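Local coordinates for peroxiredoxin HYR1 (Saccharomyces cerevisiae, PDB 3CMI), which reduces hydroperoxides with electrons from thioredoxin and senses hydroperoxide stress, passing the signal on by oxidizing the transcription activator YAP1, at residues A[36-41]-A[135-140]; A[66-71]-A[99-104]. All coordinates share one frame; numbering follows the deposited sequence.

Contact 1: A[36-41]-A[135-140]; sequences LIVNVA and FEKFLV
In the central mixed sheet, strand 36-41 meets strand 137-140 antiparallel, and I37 and F138 form the hydrogen-bonded pair between them. I37 N donates a hydrogen bond to F138 O over 2.7 Å, almost straight at 173°, and F138 N returns a bond to I37 O at 2.9 Å. L36 faces L139, and V38 faces K137, in the flanking non-hydrogen-bonded pairs. On the face carrying these four side chains, L36 CD2 lies 3.8 Å from K137 CB and also reaches L139 CD1; the face of I37 and F138 packs against helix 113-121. This is the junction in the thioredoxin-like fold where the strand leading towards the active-site C44 takes on its antiparallel neighbour. Past the regular pairing, F135 N bonds to N39 O at 2.7 Å, a bent bond (133°). Because N39 CG stands between its own N and carbonyl carbon (chi1 63°), the amide turns toward segment 135-140, where water 1 accepts from N39 ND2 and donates to E136 O at 2.6 Å. The F135 ring runs back beside the strand end: V40 CG2 approaches CE1 obliquely at 3.7 Å, A41 CB touches CZ, and Y50 of helix 47-60 meets the ring edge-to-face. E136 turns its carboxylate away, to a salt bridge with R149, while K137 folds back so that NZ bonds to F135 O at 2.7 Å and to T154 O.

Contact 2: A[66-71]-A[99-104]; sequences TIIGFP and PIMKKI
P71, P99 and M101 have the largest areas buried in the contact between strand 66-71, an outermost strand of the thioredoxin-like sheet, and the loop segment 99-104 that runs beside it. A single backbone bridge, G69 with I100, joins the two: G69 N bonds to P99 O at 2.9 Å, nearly straight, and M101 N bonds to G69 O. P99 lays its ring against the start of the strand. Its CD is 3.1 Å from I67 O and also meets T66 OG1, while CB and CG rest on I68 CD1. M101, two residues on, points toward the strand and touches both I68 and F70. Its CG sits over one face of the F70 ring, 3.9 Å from the centroid and 18° off the normal, a CH-pi contact, and touches I68 CG2 at 3.6 Å. The methionine chain bends at chi2 and chi3, leaving SD oblique to the ring in a Met-aromatic contact. Y115 of helix 113-121 meets the F70 ring edge-to-face. At the far end P71 presses its ring into the loop: CG packs on I100 CG2, and CD lies 3.2 Å from M101 O. Its carbonyl takes the last backbone bond, I104 N to P71 O at 3.0 Å. With chi1 at 57°, I104 tucks CG1 in between its backbone N and C, and CD1 ends 3.6 Å from F70 CD2.

From the N terminus the chain first lays down strand 34-41, then passes through helix 47-60 to strand 65-72, which pairs parallel with it. Contact 2 closes the next loop, 66-71 to 99-104, around a region that includes the unmodelled residues 77-94. The chain then forms helix 113-121, and contact 1 closes the longer loop from 36-41 to 135-140, so that contact 2 falls wholly within its span. Strand 34-41 lies between strands 65-72 and 137-140. The two contacts meet through backbone bonds from V40 N to F70 O and from F70 N to V38 O, and through V38 CG1 packed on I67 CG2.

Contact 1: A[36-41]-A[135-140]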
loop_
_atom_site.group_PDB
_atom_site.type_symbol
_atom_site.label_atom_id
_atom_site.label_comp_id
_atom_site.label_asym_id
_atom_site.label_seq_id
_atom_site.Cartn_x
_atom_site.Cartn_y
_atom_site.Cartn_z
ATOM N N LEU A 36 4.743 2.042 1.075
ATOM C CA LEU A 36 4.098 0.758 1.337
ATOM C C LEU A 36 2.606 0.951 1.067
ATOM O O LEU A 36 1.964 1.786 1.698
ATOM C CB LEU A 36 4.358 0.338 2.788
ATOM C CG LEU A 36 4.275 -1.105 3.320
ATOM C CD1 LEU A 36 3.070 -1.311 4.223
ATOM C CD2 LEU A 36 4.307 -2.167 2.222
ATOM N N ILE A 37 2.060 0.222 0.096
ATOM C CA ILE A 37 0.632 0.302 -0.165
ATOM C C ILE A 37 -0.063 -0.932 0.395
ATOM O O ILE A 37 0.251 -2.063 0.022
ATOM C CB ILE A 37 0.308 0.533 -1.670
ATOM C CG1 ILE A 37 0.907 1.870 -2.127
ATOM C CG2 ILE A 37 -1.213 0.530 -1.906
ATOM C CD1 ILE A 37 0.675 2.205 -3.577
ATOM N N VAL A 38 -1.004 -0.699 1.305
ATOM C CA VAL A 38 -1.681 -1.785 2.006
ATOM C C VAL A 38 -3.201 -1.637 1.917
ATOM O O VAL A 38 -3.752 -0.570 2.199
ATOM C CB VAL A 38 -1.198 -1.894 3.489
ATOM C CG1 VAL A 38 -1.461 -0.592 4.265
ATOM C CG2 VAL A 38 -1.837 -3.073 4.187
ATOM N N ASN A 39 -3.874 -2.700 1.492
ATOM C CA ASN A 39 -5.328 -2.729 1.585
ATOM C C ASN A 39 -5.727 -3.110 3.003
ATOM O O ASN A 39 -5.221 -4.074 3.579
ATOM C CB ASN A 39 -5.977 -3.639 0.535
ATOM C CG ASN A 39 -5.592 -5.093 0.693
ATOM O OD1 ASN A 39 -6.414 -5.931 1.071
ATOM N ND2 ASN A 39 -4.344 -5.406 0.389
ATOM N N VAL A 40 -6.626 -2.320 3.562
ATOM C CA VAL A 40 -6.946 -2.379 4.968
ATOM C C VAL A 40 -8.390 -2.836 5.157
ATOM O O VAL A 40 -9.222 -2.655 4.270
ATOM C CB VAL A 40 -6.634 -0.997 5.605
ATOM C CG1 VAL A 40 -7.724 -0.525 6.558
ATOM C CG2 VAL A 40 -5.255 -1.021 6.244
ATOM N N ALA A 41 -8.669 -3.460 6.296
ATOM C CA ALA A 41 -9.999 -3.984 6.583
ATOM C C ALA A 41 -10.978 -2.866 6.929
ATOM O O ALA A 41 -10.714 -2.045 7.813
ATOM C CB ALA A 41 -9.938 -5.005 7.698
ATOM N N PHE A 135 -4.949 -6.755 4.108
ATOM C CA PHE A 135 -3.546 -6.464 4.469
ATOM C C PHE A 135 -2.476 -7.062 3.551
ATOM O O PHE A 135 -1.373 -7.382 3.998
ATOM C CB PHE A 135 -3.258 -6.808 5.944
ATOM C CG PHE A 135 -4.209 -6.165 6.910
ATOM C CD1 PHE A 135 -4.108 -4.809 7.209
ATOM C CD2 PHE A 135 -5.205 -6.915 7.523
ATOM C CE1 PHE A 135 -4.994 -4.208 8.103
ATOM C CE2 PHE A 135 -6.094 -6.328 8.417
ATOM C CZ PHE A 135 -5.990 -4.971 8.708
ATOM N N GLU A 136 -2.795 -7.197 2.269
ATOM C CA GLU A 136 -1.776 -7.457 1.261
ATOM C C GLU A 136 -0.994 -6.152 1.032
ATOM O O GLU A 136 -1.554 -5.058 1.157
ATOM C CB GLU A 136 -2.420 -7.961 -0.032
ATOM C CG GLU A 136 -1.557 -8.933 -0.800
ATOM C CD GLU A 136 -2.328 -9.788 -1.793
ATOM O OE1 GLU A 136 -2.030 -9.684 -2.993
ATOM O OE2 GLU A 136 -3.213 -10.573 -1.392
ATOM N N LYS A 137 0.293 -6.276 0.715
ATOM C CA LYS A 137 1.224 -5.143 0.722
ATOM C C LYS A 137 2.077 -5.064 -0.545
ATOM O O LYS A 137 2.591 -6.084 -1.035
ATOM C CB LYS A 137 2.155 -5.236 1.935
ATOM C CG LYS A 137 1.451 -5.345 3.289
ATOM C CD LYS A 137 2.286 -6.145 4.265
ATOM C CE LYS A 137 1.523 -6.437 5.553
ATOM N NZ LYS A 137 0.818 -7.749 5.524
ATOM N N PHE A 138 2.219 -3.849 -1.065
ATOM C CA PHE A 138 3.090 -3.566 -2.202
ATOM C C PHE A 138 4.105 -2.518 -1.773
ATOM O O PHE A 138 3.738 -1.479 -1.225
ATOM C CB PHE A 138 2.300 -3.003 -3.387
ATOM C CG PHE A 138 1.306 -3.958 -3.994
ATOM C CD1 PHE A 138 0.053 -4.157 -3.410
ATOM C CD2 PHE A 138 1.592 -4.604 -5.193
ATOM C CE1 PHE A 138 -0.879 -5.018 -3.993
ATOM C CE2 PHE A 138 0.665 -5.458 -5.782
ATOM C CZ PHE A 138 -0.569 -5.672 -5.178
ATOM N N LEU A 139 5.380 -2.790 -2.031
ATOM C CA LEU A 139 6.440 -1.848 -1.712
ATOM C C LEU A 139 6.894 -1.154 -2.994
ATOM O O LEU A 139 7.199 -1.816 -3.992
ATOM C CB LEU A 139 7.596 -2.590 -1.035
ATOM C CG LEU A 139 8.551 -1.909 -0.054
ATOM C CD1 LEU A 139 7.846 -1.026 0.981
ATOM C CD2 LEU A 139 9.388 -2.980 0.630
ATOM N N VAL A 140 6.921 0.178 -2.962
ATOM C CA VAL A 140 7.258 0.996 -4.127
ATOM C C VAL A 140 8.573 1.777 -3.954
ATOM O O VAL A 140 8.848 2.347 -2.895
ATOM C CB VAL A 140 6.083 1.956 -4.498
ATOM C CG1 VAL A 140 6.426 2.818 -5.705
ATOM C CG2 VAL A 140 4.803 1.161 -4.765
HETATM O O HOH W 1 -2.565 -3.967 -0.951
#

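Contact 2: A[66-71]-A[99-104]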
loop_
_atom_site.group_PDB
_atom_site.type_symbol
_atom_site.label_atom_id
_atom_site.label_comp_id
_atom_site.label_asym_id
_atom_site.label_seq_id
_atom_site.Cartn_x
_atom_site.Cartn_y
_atom_site.Cartn_z
ATOM N N THR A 66 6.407 6.369 3.569
ATOM C CA THR A 66 5.012 6.510 3.956
ATOM C C THR A 66 4.224 5.237 3.685
ATOM O O THR A 66 4.705 4.340 2.989
ATOM C CB THR A 66 4.346 7.739 3.288
ATOM O OG1 THR A 66 3.145 8.062 3.997
ATOM C CG2 THR A 66 4.033 7.475 1.808
ATOM N N ILE A 67 3.027 5.164 4.266
ATOM C CA ILE A 67 2.091 4.067 4.034
ATOM C C ILE A 67 0.761 4.635 3.559
ATOM O O ILE A 67 0.201 5.529 4.196
ATOM C CB ILE A 67 1.849 3.218 5.306
ATOM C CG1 ILE A 67 3.179 2.681 5.860
ATOM C CG2 ILE A 67 0.896 2.050 5.004
ATOM C CD1 ILE A 67 3.062 2.036 7.217
ATOM N N ILE A 68 0.268 4.125 2.434
ATOM C CA ILE A 68 -1.062 4.505 1.963
ATOM C C ILE A 68 -1.996 3.325 2.225
ATOM O O ILE A 68 -1.805 2.236 1.674
ATOM C CB ILE A 68 -1.067 4.918 0.454
ATOM C CG1 ILE A 68 0.118 5.845 0.116
ATOM C CG2 ILE A 68 -2.412 5.554 0.064
ATOM C CD1 ILE A 68 0.175 7.176 0.911
ATOM N N GLY A 69 -2.972 3.533 3.107
ATOM C CA GLY A 69 -3.923 2.481 3.469
ATOM C C GLY A 69 -5.224 2.603 2.699
ATOM O O GLY A 69 -5.852 3.655 2.709
ATOM N N PHE A 70 -5.621 1.527 2.025
ATOM C CA PHE A 70 -6.878 1.497 1.283
ATOM C C PHE A 70 -7.903 0.595 1.979
ATOM O O PHE A 70 -7.781 -0.636 1.936
ATOM C CB PHE A 70 -6.655 1.004 -0.154
ATOM C CG PHE A 70 -6.001 2.011 -1.064
ATOM C CD1 PHE A 70 -4.610 2.090 -1.157
ATOM C CD2 PHE A 70 -6.773 2.860 -1.853
ATOM C CE1 PHE A 70 -4.003 3.010 -2.013
ATOM C CE2 PHE A 70 -6.179 3.782 -2.709
ATOM C CZ PHE A 70 -4.790 3.856 -2.790
ATOM N N PRO A 71 -8.904 1.198 2.644
ATOM C CA PRO A 71 -10.062 0.449 3.128
ATOM C C PRO A 71 -10.772 -0.314 2.012
ATOM O O PRO A 71 -10.887 0.181 0.888
ATOM C CB PRO A 71 -10.984 1.547 3.676
ATOM C CG PRO A 71 -10.053 2.636 4.079
ATOM C CD PRO A 71 -8.975 2.620 3.033
ATOM N N PRO A 99 -1.522 8.185 5.768
ATOM C CA PRO A 99 -2.686 8.458 4.908
ATOM C C PRO A 99 -3.628 7.268 4.700
ATOM O O PRO A 99 -3.201 6.194 4.270
ATOM C CB PRO A 99 -2.052 8.886 3.578
ATOM C CG PRO A 99 -0.716 9.417 3.966
ATOM C CD PRO A 99 -0.261 8.509 5.073
ATOM N N ILE A 100 -4.900 7.488 5.026
ATOM C CA ILE A 100 -5.981 6.538 4.770
ATOM C C ILE A 100 -6.871 7.114 3.671
ATOM O O ILE A 100 -7.197 8.300 3.677
ATOM C CB ILE A 100 -6.804 6.243 6.061
ATOM C CG1 ILE A 100 -5.922 5.603 7.149
ATOM C CG2 ILE A 100 -8.051 5.399 5.766
ATOM C CD1 ILE A 100 -5.419 4.183 6.848
ATOM N N MET A 101 -7.249 6.271 2.716
ATOM C CA MET A 101 -8.002 6.718 1.549
ATOM C C MET A 101 -9.480 6.374 1.692
ATOM O O MET A 101 -9.871 5.710 2.651
ATOM C CB MET A 101 -7.429 6.076 0.280
ATOM C CG MET A 101 -5.931 6.290 0.063
ATOM S SD MET A 101 -5.494 7.966 -0.457
ATOM C CE MET A 101 -4.914 8.659 1.087
ATOM N N LYS A 102 -10.293 6.847 0.742
ATOM C CA LYS A 102 -11.686 6.420 0.607
ATOM C C LYS A 102 -11.756 4.908 0.333
ATOM O O LYS A 102 -10.877 4.347 -0.338
ATOM C CB LYS A 102 -12.366 7.198 -0.533
ATOM C CG LYS A 102 -13.871 6.970 -0.684
ATOM C CD LYS A 102 -14.426 7.694 -1.917
ATOM C CE LYS A 102 -15.874 7.294 -2.216
ATOM N NZ LYS A 102 -16.298 7.680 -3.602
ATOM N N LYS A 103 -12.802 4.264 0.857
ATOM C CA LYS A 103 -13.047 2.837 0.626
ATOM C C LYS A 103 -13.146 2.521 -0.870
ATOM O O LYS A 103 -13.787 3.248 -1.628
ATOM C CB LYS A 103 -14.316 2.377 1.358
ATOM C CG LYS A 103 -14.581 0.865 1.283
ATOM C CD LYS A 103 -15.946 0.486 1.864
ATOM C CE LYS A 103 -17.093 0.709 0.876
ATOM N NZ LYS A 103 -17.088 -0.273 -0.251
ATOM N N ILE A 104 -12.480 1.443 -1.280
ATOM C CA ILE A 104 -12.460 1.013 -2.678
ATOM C C ILE A 104 -12.709 -0.482 -2.790
ATOM O O ILE A 104 -12.688 -1.204 -1.785
ATOM C CB ILE A 104 -11.085 1.299 -3.362
ATOM C CG1 ILE A 104 -9.940 0.621 -2.591
ATOM C CG2 ILE A 104 -10.857 2.798 -3.546
ATOM C CD1 ILE A 104 -8.737 0.239 -3.443
#